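Local coordinates for protein alpha-1,4-endofucoidanase (PDB 6DLH) that hydrolyses fucoidan internally, as an endo-acting alpha-1,4-fucoidanase of glycoside hydrolase family 107 with a retaining mechanism and several bound calcium ions, at residues I101-W106 with A121-V126; H95-P100 with V126-L131; T55-I60 with D115-V120; Y151-R156 with A170-W175. All blocks are in the same frame, centred on the assembly; numbering follows the deposited sequence.

Interaction 1. Residues I101-W106 with A121-V126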
loop_
_atom_site.group_PDB
_atom_site.type_symbol
_atom_site.label_atom_id
_atom_site.label_comp_id
_atom_site.label_asym_id
_atom_site.label_seq_id
_atom_site.Cartn_x
_atom_site.Cartn_y
_atom_site.Cartn_z
ATOM N N ILE A 101 2.212 -18.714 4.923
ATOM C CA ILE A 101 2.016 -18.907 6.353
ATOM C C ILE A 101 0.928 -17.962 6.866
ATOM O O ILE A 101 0.035 -18.390 7.594
ATOM C CB ILE A 101 3.344 -18.759 7.126
ATOM C CG1 ILE A 101 4.466 -19.591 6.492
ATOM C CG2 ILE A 101 3.153 -19.095 8.600
ATOM C CD1 ILE A 101 5.814 -19.450 7.167
ATOM N N ILE A 102 0.991 -16.683 6.466
ATOM C CA ILE A 102 0.049 -15.691 6.969
ATOM C C ILE A 102 -1.348 -15.985 6.421
ATOM O O ILE A 102 -2.348 -15.750 7.103
ATOM C CB ILE A 102 0.501 -14.246 6.660
ATOM C CG1 ILE A 102 1.876 -13.922 7.256
ATOM C CG2 ILE A 102 -0.555 -13.247 7.114
ATOM C CD1 ILE A 102 2.437 -12.576 6.840
ATOM N N GLU A 103 -1.406 -16.481 5.177
ATOM C CA GLU A 103 -2.678 -16.779 4.532
ATOM C C GLU A 103 -3.363 -17.959 5.228
ATOM O O GLU A 103 -4.582 -17.955 5.393
ATOM C CB GLU A 103 -2.500 -16.981 3.025
ATOM C CG GLU A 103 -3.814 -16.901 2.267
ATOM C CD GLU A 103 -3.735 -16.809 0.751
ATOM O OE1 GLU A 103 -2.607 -16.715 0.203
ATOM O OE2 GLU A 103 -4.812 -16.831 0.118
ATOM N N SER A 104 -2.562 -18.945 5.658
ATOM C CA SER A 104 -3.067 -20.107 6.376
ATOM C C SER A 104 -3.790 -19.688 7.657
ATOM O O SER A 104 -4.810 -20.280 8.012
ATOM C CB SER A 104 -1.963 -21.085 6.671
ATOM O OG SER A 104 -1.321 -20.751 7.890
ATOM N N LEU A 105 -3.254 -18.661 8.332
ATOM C CA LEU A 105 -3.799 -18.142 9.577
ATOM C C LEU A 105 -5.233 -17.663 9.369
ATOM O O LEU A 105 -5.979 -17.490 10.332
ATOM C CB LEU A 105 -2.927 -16.971 10.038
ATOM C CG LEU A 105 -1.799 -17.287 11.020
ATOM C CD1 LEU A 105 -0.621 -17.948 10.319
ATOM C CD2 LEU A 105 -1.343 -16.010 11.707
ATOM N N TRP A 106 -5.598 -17.411 8.108
ATOM C CA TRP A 106 -6.946 -16.981 7.769
ATOM C C TRP A 106 -7.947 -18.076 8.133
ATOM O O TRP A 106 -8.873 -17.830 8.904
ATOM C CB TRP A 106 -7.032 -16.587 6.287
ATOM C CG TRP A 106 -8.409 -16.237 5.806
ATOM C CD1 TRP A 106 -9.437 -15.721 6.541
ATOM C CD2 TRP A 106 -8.894 -16.338 4.454
ATOM N NE1 TRP A 106 -10.535 -15.516 5.748
ATOM C CE2 TRP A 106 -10.228 -15.875 4.460
ATOM C CE3 TRP A 106 -8.336 -16.780 3.246
ATOM C CZ2 TRP A 106 -11.011 -15.853 3.302
ATOM C CZ3 TRP A 106 -9.106 -16.753 2.103
ATOM C CH2 TRP A 106 -10.426 -16.294 2.134
ATOM N N ALA A 121 -3.188 -10.630 5.123
ATOM C CA ALA A 121 -2.384 -10.415 3.933
ATOM C C ALA A 121 -3.307 -10.393 2.717
ATOM O O ALA A 121 -4.480 -10.749 2.822
ATOM C CB ALA A 121 -1.310 -11.472 3.816
ATOM N N PRO A 122 -2.829 -9.931 1.539
ATOM C CA PRO A 122 -3.558 -10.148 0.289
ATOM C C PRO A 122 -3.415 -11.612 -0.127
ATOM O O PRO A 122 -2.322 -12.176 -0.049
ATOM C CB PRO A 122 -2.816 -9.228 -0.691
ATOM C CG PRO A 122 -1.400 -9.177 -0.151
ATOM C CD PRO A 122 -1.575 -9.182 1.352
ATOM N N ARG A 123 -4.530 -12.214 -0.569
ATOM C CA ARG A 123 -4.556 -13.610 -0.995
ATOM C C ARG A 123 -3.600 -13.795 -2.171
ATOM O O ARG A 123 -3.675 -13.067 -3.159
ATOM C CB ARG A 123 -5.978 -14.044 -1.368
ATOM C CG ARG A 123 -6.980 -14.008 -0.224
ATOM C CD ARG A 123 -8.403 -14.109 -0.737
ATOM N NE ARG A 123 -9.013 -12.822 -1.049
ATOM C CZ ARG A 123 -10.215 -12.419 -0.634
ATOM N NH1 ARG A 123 -10.986 -13.225 0.075
ATOM N NH2 ARG A 123 -10.652 -11.210 -0.944
ATOM N N GLU A 124 -2.700 -14.774 -2.046
ATOM C CA GLU A 124 -1.616 -14.981 -2.996
ATOM C C GLU A 124 -2.157 -15.157 -4.414
ATOM O O GLU A 124 -1.455 -14.884 -5.387
ATOM C CB GLU A 124 -0.788 -16.200 -2.580
ATOM C CG GLU A 124 0.713 -15.976 -2.658
ATOM C CD GLU A 124 1.327 -15.965 -4.047
ATOM O OE1 GLU A 124 0.768 -16.615 -4.946
ATOM O OE2 GLU A 124 2.376 -15.313 -4.223
ATOM N N SER A 125 -3.408 -15.615 -4.532
ATOM C CA SER A 125 -3.973 -15.936 -5.835
ATOM C C SER A 125 -4.629 -14.705 -6.465
ATOM O O SER A 125 -5.024 -14.739 -7.630
ATOM C CB SER A 125 -4.924 -17.115 -5.745
ATOM O OG SER A 125 -6.033 -16.819 -4.906
ATOM N N VAL A 126 -4.723 -13.617 -5.691
ATOM C CA VAL A 126 -5.443 -12.425 -6.113
ATOM C C VAL A 126 -4.459 -11.332 -6.530
ATOM O O VAL A 126 -4.473 -10.903 -7.680
ATOM C CB VAL A 126 -6.426 -11.940 -5.032
ATOM C CG1 VAL A 126 -7.178 -10.692 -5.469
ATOM C CG2 VAL A 126 -7.395 -13.038 -4.630
#

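Interaction 2. Residues H95-P100 with V126-L131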
loop_
_atom_site.group_PDB
_atom_site.type_symbol
_atom_site.label_atom_id
_atom_site.label_comp_id
_atom_site.label_asym_id
_atom_site.label_seq_id
_atom_site.Cartn_x
_atom_site.Cartn_y
_atom_site.Cartn_z
ATOM N N HIS A 95 -0.433 -7.197 6.805
ATOM C CA HIS A 95 0.590 -7.094 5.777
ATOM C C HIS A 95 -0.058 -6.716 4.446
ATOM O O HIS A 95 -1.251 -6.947 4.255
ATOM C CB HIS A 95 1.346 -8.424 5.628
ATOM C CG HIS A 95 2.234 -8.755 6.779
ATOM N ND1 HIS A 95 1.749 -8.911 8.066
ATOM C CD2 HIS A 95 3.564 -8.984 6.839
ATOM C CE1 HIS A 95 2.748 -9.196 8.873
ATOM N NE2 HIS A 95 3.873 -9.252 8.144
ATOM N N VAL A 96 0.752 -6.168 3.529
ATOM C CA VAL A 96 0.272 -5.727 2.227
ATOM C C VAL A 96 0.875 -6.593 1.122
ATOM O O VAL A 96 0.689 -6.301 -0.055
ATOM C CB VAL A 96 0.553 -4.230 1.984
ATOM C CG1 VAL A 96 -0.107 -3.351 3.026
ATOM C CG2 VAL A 96 2.040 -3.923 1.880
ATOM N N ALA A 97 1.615 -7.642 1.506
ATOM C CA ALA A 97 2.235 -8.552 0.555
ATOM C C ALA A 97 1.890 -9.989 0.934
ATOM O O ALA A 97 1.794 -10.302 2.119
ATOM C CB ALA A 97 3.726 -8.332 0.513
ATOM N N PRO A 98 1.684 -10.906 -0.041
ATOM C CA PRO A 98 1.159 -12.238 0.263
ATOM C C PRO A 98 2.230 -13.187 0.800
ATOM O O PRO A 98 3.376 -13.167 0.345
ATOM C CB PRO A 98 0.644 -12.707 -1.107
ATOM C CG PRO A 98 1.590 -12.056 -2.097
ATOM C CD PRO A 98 1.951 -10.721 -1.477
ATOM N N HIS A 99 1.828 -14.011 1.776
ATOM C CA HIS A 99 2.689 -15.024 2.367
ATOM C C HIS A 99 1.867 -16.272 2.691
ATOM O O HIS A 99 0.802 -16.176 3.305
ATOM C CB HIS A 99 3.419 -14.476 3.606
ATOM C CG HIS A 99 4.670 -15.220 3.934
ATOM N ND1 HIS A 99 4.666 -16.375 4.694
ATOM C CD2 HIS A 99 5.958 -14.995 3.588
ATOM C CE1 HIS A 99 5.903 -16.823 4.805
ATOM N NE2 HIS A 99 6.716 -15.995 4.132
ATOM N N PRO A 100 2.346 -17.472 2.282
ATOM C CA PRO A 100 1.653 -18.737 2.554
ATOM C C PRO A 100 1.250 -18.930 4.015
ATOM O O PRO A 100 0.097 -19.256 4.308
ATOM C CB PRO A 100 2.712 -19.792 2.191
ATOM C CG PRO A 100 3.561 -19.128 1.127
ATOM C CD PRO A 100 3.588 -17.664 1.512
ATOM N N VAL A 126 -4.723 -13.617 -5.691
ATOM C CA VAL A 126 -5.443 -12.425 -6.113
ATOM C C VAL A 126 -4.459 -11.332 -6.530
ATOM O O VAL A 126 -4.473 -10.903 -7.680
ATOM C CB VAL A 126 -6.426 -11.940 -5.032
ATOM C CG1 VAL A 126 -7.178 -10.692 -5.469
ATOM C CG2 VAL A 126 -7.395 -13.038 -4.630
ATOM N N ASP A 127 -3.601 -10.891 -5.600
ATOM C CA ASP A 127 -2.761 -9.732 -5.872
ATOM C C ASP A 127 -1.558 -9.669 -4.933
ATOM O O ASP A 127 -1.666 -9.985 -3.746
ATOM C CB ASP A 127 -3.581 -8.443 -5.758
ATOM C CG ASP A 127 -2.918 -7.238 -6.396
ATOM O OD1 ASP A 127 -2.246 -7.415 -7.433
ATOM O OD2 ASP A 127 -3.087 -6.134 -5.853
ATOM N N ASP A 128 -0.418 -9.236 -5.488
ATOM C CA ASP A 128 0.703 -8.733 -4.706
ATOM C C ASP A 128 0.815 -7.216 -4.896
ATOM O O ASP A 128 1.557 -6.753 -5.762
ATOM C CB ASP A 128 2.017 -9.433 -5.071
ATOM C CG ASP A 128 3.167 -9.028 -4.162
ATOM O OD1 ASP A 128 2.945 -8.169 -3.278
ATOM O OD2 ASP A 128 4.274 -9.573 -4.333
ATOM N N PRO A 129 0.097 -6.392 -4.097
ATOM C CA PRO A 129 0.159 -4.931 -4.231
ATOM C C PRO A 129 1.556 -4.335 -4.054
ATOM O O PRO A 129 1.942 -3.426 -4.785
ATOM C CB PRO A 129 -0.782 -4.415 -3.136
ATOM C CG PRO A 129 -1.682 -5.591 -2.825
ATOM C CD PRO A 129 -0.826 -6.821 -3.036
ATOM N N LEU A 130 2.330 -4.874 -3.108
ATOM C CA LEU A 130 3.655 -4.350 -2.820
ATOM C C LEU A 130 4.561 -4.458 -4.046
ATOM O O LEU A 130 5.257 -3.498 -4.374
ATOM C CB LEU A 130 4.246 -5.081 -1.609
ATOM C CG LEU A 130 5.581 -4.541 -1.097
ATOM C CD1 LEU A 130 5.490 -3.057 -0.767
ATOM C CD2 LEU A 130 6.053 -5.329 0.115
ATOM N N LEU A 131 4.552 -5.618 -4.718
ATOM C CA LEU A 131 5.390 -5.809 -5.894
ATOM C C LEU A 131 5.016 -4.788 -6.964
ATOM O O LEU A 131 5.881 -4.292 -7.690
ATOM C CB LEU A 131 5.231 -7.236 -6.436
ATOM C CG LEU A 131 6.044 -7.560 -7.693
ATOM C CD1 LEU A 131 7.534 -7.345 -7.467
ATOM C CD2 LEU A 131 5.777 -8.982 -8.176
#

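Interaction 3. Residues T55-I60 with D115-V120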
loop_
_atom_site.group_PDB
_atom_site.type_symbol
_atom_site.label_atom_id
_atom_site.label_comp_id
_atom_site.label_asym_id
_atom_site.label_seq_id
_atom_site.Cartn_x
_atom_site.Cartn_y
_atom_site.Cartn_z
ATOM N N THR A 55 -5.812 -2.361 5.904
ATOM C CA THR A 55 -5.403 -3.049 4.692
ATOM C C THR A 55 -5.887 -4.496 4.677
ATOM O O THR A 55 -5.721 -5.181 3.672
ATOM C CB THR A 55 -3.877 -3.068 4.545
ATOM O OG1 THR A 55 -3.363 -3.834 5.635
ATOM C CG2 THR A 55 -3.256 -1.686 4.525
ATOM N N PHE A 56 -6.482 -4.942 5.793
ATOM C CA PHE A 56 -6.778 -6.342 6.065
ATOM C C PHE A 56 -7.999 -6.815 5.273
ATOM O O PHE A 56 -8.769 -6.003 4.765
ATOM C CB PHE A 56 -7.059 -6.508 7.561
ATOM C CG PHE A 56 -7.931 -5.419 8.134
ATOM C CD1 PHE A 56 -9.276 -5.327 7.795
ATOM C CD2 PHE A 56 -7.402 -4.464 8.990
ATOM C CE1 PHE A 56 -10.072 -4.309 8.306
ATOM C CE2 PHE A 56 -8.201 -3.453 9.505
ATOM C CZ PHE A 56 -9.535 -3.376 9.166
ATOM N N ASN A 57 -8.164 -8.145 5.202
ATOM C CA ASN A 57 -9.394 -8.800 4.776
ATOM C C ASN A 57 -9.710 -8.452 3.325
ATOM O O ASN A 57 -10.857 -8.154 2.997
ATOM C CB ASN A 57 -10.571 -8.491 5.704
ATOM C CG ASN A 57 -10.382 -9.059 7.094
ATOM O OD1 ASN A 57 -9.711 -10.079 7.272
ATOM N ND2 ASN A 57 -10.952 -8.390 8.084
ATOM N N GLY A 58 -8.661 -8.474 2.492
ATOM C CA GLY A 58 -8.756 -8.231 1.061
ATOM C C GLY A 58 -8.703 -6.754 0.669
ATOM O O GLY A 58 -8.522 -6.443 -0.508
ATOM N N ASN A 59 -8.864 -5.854 1.649
ATOM C CA ASN A 59 -8.918 -4.417 1.412
ATOM C C ASN A 59 -7.790 -3.926 0.499
ATOM O O ASN A 59 -8.031 -3.063 -0.334
ATOM C CB ASN A 59 -8.974 -3.611 2.712
ATOM C CG ASN A 59 -10.285 -3.732 3.465
ATOM O OD1 ASN A 59 -11.314 -4.085 2.896
ATOM N ND2 ASN A 59 -10.266 -3.407 4.748
ATOM N N ILE A 60 -6.574 -4.476 0.636
ATOM C CA ILE A 60 -5.397 -3.941 -0.044
ATOM C C ILE A 60 -5.267 -4.502 -1.461
ATOM O O ILE A 60 -4.495 -3.986 -2.270
ATOM C CB ILE A 60 -4.107 -4.163 0.783
ATOM C CG1 ILE A 60 -2.922 -3.344 0.262
ATOM C CG2 ILE A 60 -3.758 -5.641 0.874
ATOM C CD1 ILE A 60 -3.100 -1.844 0.376
ATOM N N ASP A 115 -17.912 -11.191 4.047
ATOM C CA ASP A 115 -16.618 -10.547 3.883
ATOM C C ASP A 115 -15.599 -11.271 4.756
ATOM O O ASP A 115 -15.944 -11.735 5.841
ATOM C CB ASP A 115 -16.707 -9.046 4.184
ATOM C CG ASP A 115 -17.540 -8.277 3.171
ATOM O OD1 ASP A 115 -17.199 -8.331 1.974
ATOM O OD2 ASP A 115 -18.531 -7.638 3.585
ATOM N N PRO A 116 -14.327 -11.408 4.311
ATOM C CA PRO A 116 -13.292 -12.062 5.116
ATOM C C PRO A 116 -13.056 -11.449 6.499
ATOM O O PRO A 116 -13.431 -10.304 6.776
ATOM C CB PRO A 116 -12.032 -11.939 4.246
ATOM C CG PRO A 116 -12.573 -11.813 2.842
ATOM C CD PRO A 116 -13.821 -10.971 2.999
ATOM N N ILE A 117 -12.455 -12.269 7.369
ATOM C CA ILE A 117 -12.069 -11.912 8.723
ATOM C C ILE A 117 -10.848 -12.766 9.065
ATOM O O ILE A 117 -10.715 -13.878 8.556
ATOM C CB ILE A 117 -13.251 -12.103 9.700
ATOM C CG1 ILE A 117 -13.448 -10.890 10.612
ATOM C CG2 ILE A 117 -13.130 -13.397 10.491
ATOM C CD1 ILE A 117 -14.870 -10.709 11.098
ATOM N N ASN A 118 -9.928 -12.206 9.859
ATOM C CA ASN A 118 -8.674 -12.865 10.202
ATOM C C ASN A 118 -7.761 -13.000 8.985
ATOM O O ASN A 118 -6.819 -13.788 9.015
ATOM C CB ASN A 118 -8.889 -14.228 10.872
ATOM C CG ASN A 118 -9.240 -14.127 12.342
ATOM O OD1 ASN A 118 -8.457 -13.620 13.144
ATOM N ND2 ASN A 118 -10.415 -14.616 12.707
ATOM N N LEU A 119 -8.025 -12.231 7.919
ATOM C CA LEU A 119 -7.119 -12.218 6.779
ATOM C C LEU A 119 -6.255 -10.957 6.836
ATOM O O LEU A 119 -6.765 -9.843 6.721
ATOM C CB LEU A 119 -7.916 -12.320 5.472
ATOM C CG LEU A 119 -7.081 -12.282 4.188
ATOM C CD1 LEU A 119 -6.144 -13.479 4.084
ATOM C CD2 LEU A 119 -7.967 -12.174 2.953
ATOM N N VAL A 120 -4.945 -11.152 7.027
ATOM C CA VAL A 120 -4.048 -10.042 7.310
ATOM C C VAL A 120 -2.928 -10.012 6.278
ATOM O O VAL A 120 -1.863 -9.454 6.525
ATOM C CB VAL A 120 -3.501 -10.050 8.755
ATOM C CG1 VAL A 120 -4.541 -9.609 9.770
ATOM C CG2 VAL A 120 -2.869 -11.376 9.157
#

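Interaction 4. Residues Y151-R156 with A170-W175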
loop_
_atom_site.group_PDB
_atom_site.type_symbol
_atom_site.label_atom_id
_atom_site.label_comp_id
_atom_site.label_asym_id
_atom_site.label_seq_id
_atom_site.Cartn_x
_atom_site.Cartn_y
_atom_site.Cartn_z
ATOM N N TYR A 151 6.486 -5.368 16.301
ATOM C CA TYR A 151 5.557 -6.254 16.988
ATOM C C TYR A 151 4.948 -7.257 16.010
ATOM O O TYR A 151 4.449 -8.295 16.434
ATOM C CB TYR A 151 4.432 -5.471 17.673
ATOM C CG TYR A 151 4.753 -4.967 19.058
ATOM C CD1 TYR A 151 4.561 -5.763 20.180
ATOM C CD2 TYR A 151 5.250 -3.687 19.251
ATOM C CE1 TYR A 151 4.863 -5.300 21.455
ATOM C CE2 TYR A 151 5.551 -3.210 20.519
ATOM C CZ TYR A 151 5.362 -4.019 21.627
ATOM O OH TYR A 151 5.662 -3.539 22.873
ATOM N N ASN A 152 4.957 -6.909 14.715
ATOM C CA ASN A 152 4.585 -7.796 13.623
ATOM C C ASN A 152 3.276 -8.518 13.949
ATOM O O ASN A 152 2.290 -7.870 14.293
ATOM C CB ASN A 152 5.785 -8.623 13.148
ATOM C CG ASN A 152 6.276 -9.624 14.174
ATOM O OD1 ASN A 152 5.705 -10.707 14.317
ATOM N ND2 ASN A 152 7.337 -9.277 14.887
ATOM N N LEU A 153 3.284 -9.857 13.877
ATOM C CA LEU A 153 2.080 -10.669 14.008
ATOM C C LEU A 153 1.625 -10.799 15.465
ATOM O O LEU A 153 0.475 -11.158 15.720
ATOM C CB LEU A 153 2.318 -12.035 13.350
ATOM C CG LEU A 153 2.456 -12.013 11.826
ATOM C CD1 LEU A 153 3.132 -13.273 11.314
ATOM C CD2 LEU A 153 1.105 -11.808 11.148
ATOM N N LEU A 154 2.509 -10.476 16.417
ATOM C CA LEU A 154 2.152 -10.483 17.830
ATOM C C LEU A 154 1.153 -9.367 18.121
ATOM O O LEU A 154 1.020 -8.426 17.340
ATOM C CB LEU A 154 3.410 -10.322 18.688
ATOM C CG LEU A 154 4.304 -11.555 18.833
ATOM C CD1 LEU A 154 3.496 -12.847 18.790
ATOM C CD2 LEU A 154 5.398 -11.576 17.780
ATOM N N ALA A 155 0.456 -9.489 19.254
ATOM C CA ALA A 155 -0.485 -8.475 19.699
ATOM C C ALA A 155 0.212 -7.506 20.651
ATOM O O ALA A 155 0.779 -7.918 21.661
ATOM C CB ALA A 155 -1.681 -9.125 20.350
ATOM N N ARG A 156 0.150 -6.214 20.315
ATOM C CA ARG A 156 0.813 -5.173 21.083
ATOM C C ARG A 156 0.133 -5.050 22.442
ATOM O O ARG A 156 0.804 -4.948 23.465
ATOM C CB ARG A 156 0.774 -3.849 20.311
ATOM C CG ARG A 156 1.751 -2.790 20.801
ATOM C CD ARG A 156 1.376 -1.449 20.203
ATOM N NE ARG A 156 2.096 -0.331 20.788
ATOM C CZ ARG A 156 3.211 0.194 20.291
ATOM N NH1 ARG A 156 3.747 -0.301 19.189
ATOM N NH2 ARG A 156 3.784 1.213 20.905
ATOM N N ALA A 170 -3.094 -15.047 18.137
ATOM C CA ALA A 170 -3.182 -16.370 18.742
ATOM C C ALA A 170 -2.656 -17.431 17.778
ATOM O O ALA A 170 -1.751 -18.189 18.125
ATOM C CB ALA A 170 -4.607 -16.654 19.166
ATOM N N ARG A 171 -3.197 -17.442 16.551
ATOM C CA ARG A 171 -2.922 -18.502 15.595
ATOM C C ARG A 171 -1.464 -18.471 15.142
ATOM O O ARG A 171 -0.896 -19.515 14.824
ATOM C CB ARG A 171 -3.890 -18.454 14.408
ATOM C CG ARG A 171 -5.327 -18.816 14.756
ATOM C CD ARG A 171 -6.222 -18.820 13.530
ATOM N NE ARG A 171 -7.635 -18.716 13.870
ATOM C CZ ARG A 171 -8.616 -18.504 12.994
ATOM N NH1 ARG A 171 -9.872 -18.456 13.408
ATOM N NH2 ARG A 171 -8.343 -18.335 11.711
ATOM N N TRP A 172 -0.871 -17.272 15.089
ATOM C CA TRP A 172 0.525 -17.154 14.693
ATOM C C TRP A 172 1.412 -17.872 15.706
ATOM O O TRP A 172 2.293 -18.639 15.321
ATOM C CB TRP A 172 0.943 -15.685 14.532
ATOM C CG TRP A 172 2.429 -15.472 14.558
ATOM C CD1 TRP A 172 3.137 -14.753 15.477
ATOM C CD2 TRP A 172 3.399 -15.996 13.633
ATOM N NE1 TRP A 172 4.473 -14.773 15.176
ATOM C CE2 TRP A 172 4.667 -15.533 14.056
ATOM C CE3 TRP A 172 3.327 -16.792 12.484
ATOM C CZ2 TRP A 172 5.841 -15.841 13.372
ATOM C CZ3 TRP A 172 4.492 -17.106 11.814
ATOM C CH2 TRP A 172 5.731 -16.633 12.252
ATOM N N MET A 173 1.178 -17.577 16.992
ATOM C CA MET A 173 1.876 -18.223 18.094
ATOM C C MET A 173 1.619 -19.730 18.033
ATOM O O MET A 173 2.558 -20.520 18.119
ATOM C CB MET A 173 1.401 -17.665 19.441
ATOM C CG MET A 173 2.011 -16.317 19.813
ATOM S SD MET A 173 0.935 -15.423 20.965
ATOM C CE MET A 173 2.142 -14.556 21.960
ATOM N N GLU A 174 0.344 -20.104 17.836
ATOM C CA GLU A 174 -0.076 -21.488 17.681
ATOM C C GLU A 174 0.779 -22.180 16.622
ATOM O O GLU A 174 1.330 -23.249 16.875
ATOM C CB GLU A 174 -1.555 -21.568 17.300
ATOM C CG GLU A 174 -2.272 -22.764 17.897
ATOM C CD GLU A 174 -2.685 -22.546 19.345
ATOM O OE1 GLU A 174 -2.027 -23.120 20.237
ATOM O OE2 GLU A 174 -3.659 -21.794 19.577
ATOM N N TRP A 175 0.895 -21.552 15.443
ATOM C CA TRP A 175 1.656 -22.114 14.338
ATOM C C TRP A 175 3.110 -22.330 14.748
ATOM O O TRP A 175 3.788 -23.208 14.215
ATOM C CB TRP A 175 1.562 -21.227 13.086
ATOM C CG TRP A 175 2.358 -21.751 11.926
ATOM C CD1 TRP A 175 1.911 -22.593 10.951
ATOM C CD2 TRP A 175 3.749 -21.501 11.629
ATOM N NE1 TRP A 175 2.918 -22.878 10.066
ATOM C CE2 TRP A 175 4.057 -22.222 10.453
ATOM C CE3 TRP A 175 4.760 -20.736 12.225
ATOM C CZ2 TRP A 175 5.323 -22.199 9.867
ATOM C CZ3 TRP A 175 6.011 -20.711 11.646
ATOM C CH2 TRP A 175 6.288 -21.434 10.483
#

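Interaction 1. Residues I101-W106 with A121-V126
E103 leaves its helix with CG anti to the backbone N (chi1 -164°) and stays extended beyond it, a course that carries its carboxylate across to the chain at R123 and E124. There E124 N donates to E103 OE1 over 3.0 Å in a nearly straight bond (170°), reaching the oxygen from above the carboxylate plane. The other oxygen, E103 OE2, rests 3.4 Å from R123 CB. Although the charges are opposite, the two groups do not pair: R123 bends at chi3, and its NH2 forms a salt bridge with E61. R123 passes the six-membered ring of W106, its CD 3.9 Å from W106 CZ3. R123 NH1 lies 3.7 Å from W106 CH2, guanidinium and indole planes 72° apart. W106 NE1 donates a hydrogen bond to D109 O. Were E103 replaced by alanine, E124 N would probably be left without this acceptor and a gap would be likely to open beside R123 CB. Deeper in, I102 CG2 packs against A121 CB at 3.8 Å. The contact ties helix 100-104 to the loop leading to helix 129-139, while I102 also touches helix 198-216 and I101 and L105 reach helix 168-176.

Interaction 2. Residues H95-P100 with V126-L131
The P98 ring and the D128 side chain cross at about a right angle, with P98 CD 3.3 Å from D128 OD1. CG of D128 is trans to its own backbone N (chi1 -174°), a conformation that folds the carboxylate back over the first turn of helix 129-139 as well as against the proline. OD1 accepts a weak but straight bond from L131 N, 3.3 Å long, as the N-cap of that helix; OD2 is taken by Y216 OH. The carboxylate is therefore held through both oxygens while P98 CD sits over one face.

L130 also carries its CG trans to N, and with chi2 at 56° sets CD2 3.8 Å from A97 CB. V96 contributes CG2, 4.3 Å from L130 CB, and its carbonyl oxygen lies 3.4 Å from P129 CD. No hydrogen bond joins the two segments; they meet by van der Waals contact, partly carbon on oxygen. D127 accepts from G62 N and forms salt bridges with R64 and K553.

The pattern is a classic helix start, an aspartate N-cap followed by proline in the first turn. H99 and P100 repeat its outline at helix 100-104, where H99 ND1 caps I101 N weakly.

Interaction 3. Residues T55-I60 with D115-V120
N57 grips L119 by both of that residue's backbone polar groups. Its main-chain N donates to L119 O over 2.7 Å, and its side-chain OD1 accepts from L119 N over 2.8 Å, the donor standing almost in line with the amide C=O (173°). The asparagine side chain thus supplies the second half of a two-bond link. Its CG is anti to the carbonyl carbon (chi1 -66°), which turns the amide toward the 115-120 chain and lays it beside P116 O and I117 CA. ND2 is also satisfied, by D164 O, so the amide is fixed at both ends and its flip state is set.

With alanine in place of N57, L119 N would probably lose its acceptor and D164 O its donor, leaving the 115-120 chain held here by a single bond.

Around these bonds, the CB atoms of N57 and P116 are 4.0 Å apart, and L119 CD2 sits 3.8 Å from G58 N. One residue before L119, N118 OD1 accepts from D167 N. On the other segment, N59 N closes on F56 O at 3.1 Å. That bond closes a type I' beta turn from F56 to N59, with the Asn-Gly pair well known at its centre, where N57 and G58 both have positive phi; here the turn docks one loop of the catalytic region onto another.

Interaction 4. Residues Y151-R156 with A170-W175
L153 lies over one face of the W172 indole, which it crosses at about a right angle, and in doing so docks a type II' beta turn (Y151 to L154) onto helix 168-176. Turn and helix both belong to the long connection between the parallel strands 143-149 and 222-226. L153 CB makes a CH-pi contact with the five-membered ring, 3.7 Å from its centroid and only 20° off the normal. CD1 of the same leucine reaches farther across the fused system, 3.6 Å from W172 CD2, and so one residue covers both rings from a single side.

W172 directs its ring at the turn because its CG is anti to the backbone N (chi1 162°). L154 comes to a different part of the indole: its CD1 lies in the ring plane at the edge, 3.8 Å from W172 CD1. That methyl also meets M173, whose chain bends at chi3 and brings CE to 3.8 Å from L154 CD1; the two side chains cross roughly perpendicularly. L153 thus takes the face, and L154 sits between the ring edge and M173 CE. C203 of helix 198-216 and I101 of helix 100-104 also touch W172.

No hydrogen bond crosses between the two segments, but L153 O accepts from S169 OG, just ahead of the helical segment. N152 ND2 donates to S150 O, just before the turn. Within the turn, L153 N donates to N152 OD1 over 2.6 Å, from above the plane of the amide carbonyl and strongly bent at the oxygen.

Overall arrangement
Interactions 1, 2 and 3 form one cluster, with interaction 1 about 8 Å from interaction 2 and 9 Å from interaction 3, centre to centre. Interactions 1 and 2 share V126, and P122 CB lies 3.4 Å from D127 O. W106 CD1 approaches I117 O to 3.0 Å, joining interactions 1 and 3, while H95 N probably bonds to V120 O (2.7 Å) between interactions 2 and 3. Interaction 4 stands apart, its centre about 15 Å from that of interaction 1, linked by a probable hydrogen bond from R171 NH2 to L105 O (2.9 Å). All four lie away from the calcium sites; the E124 and D127 side chains are about 6 Å from a bound sodium ion.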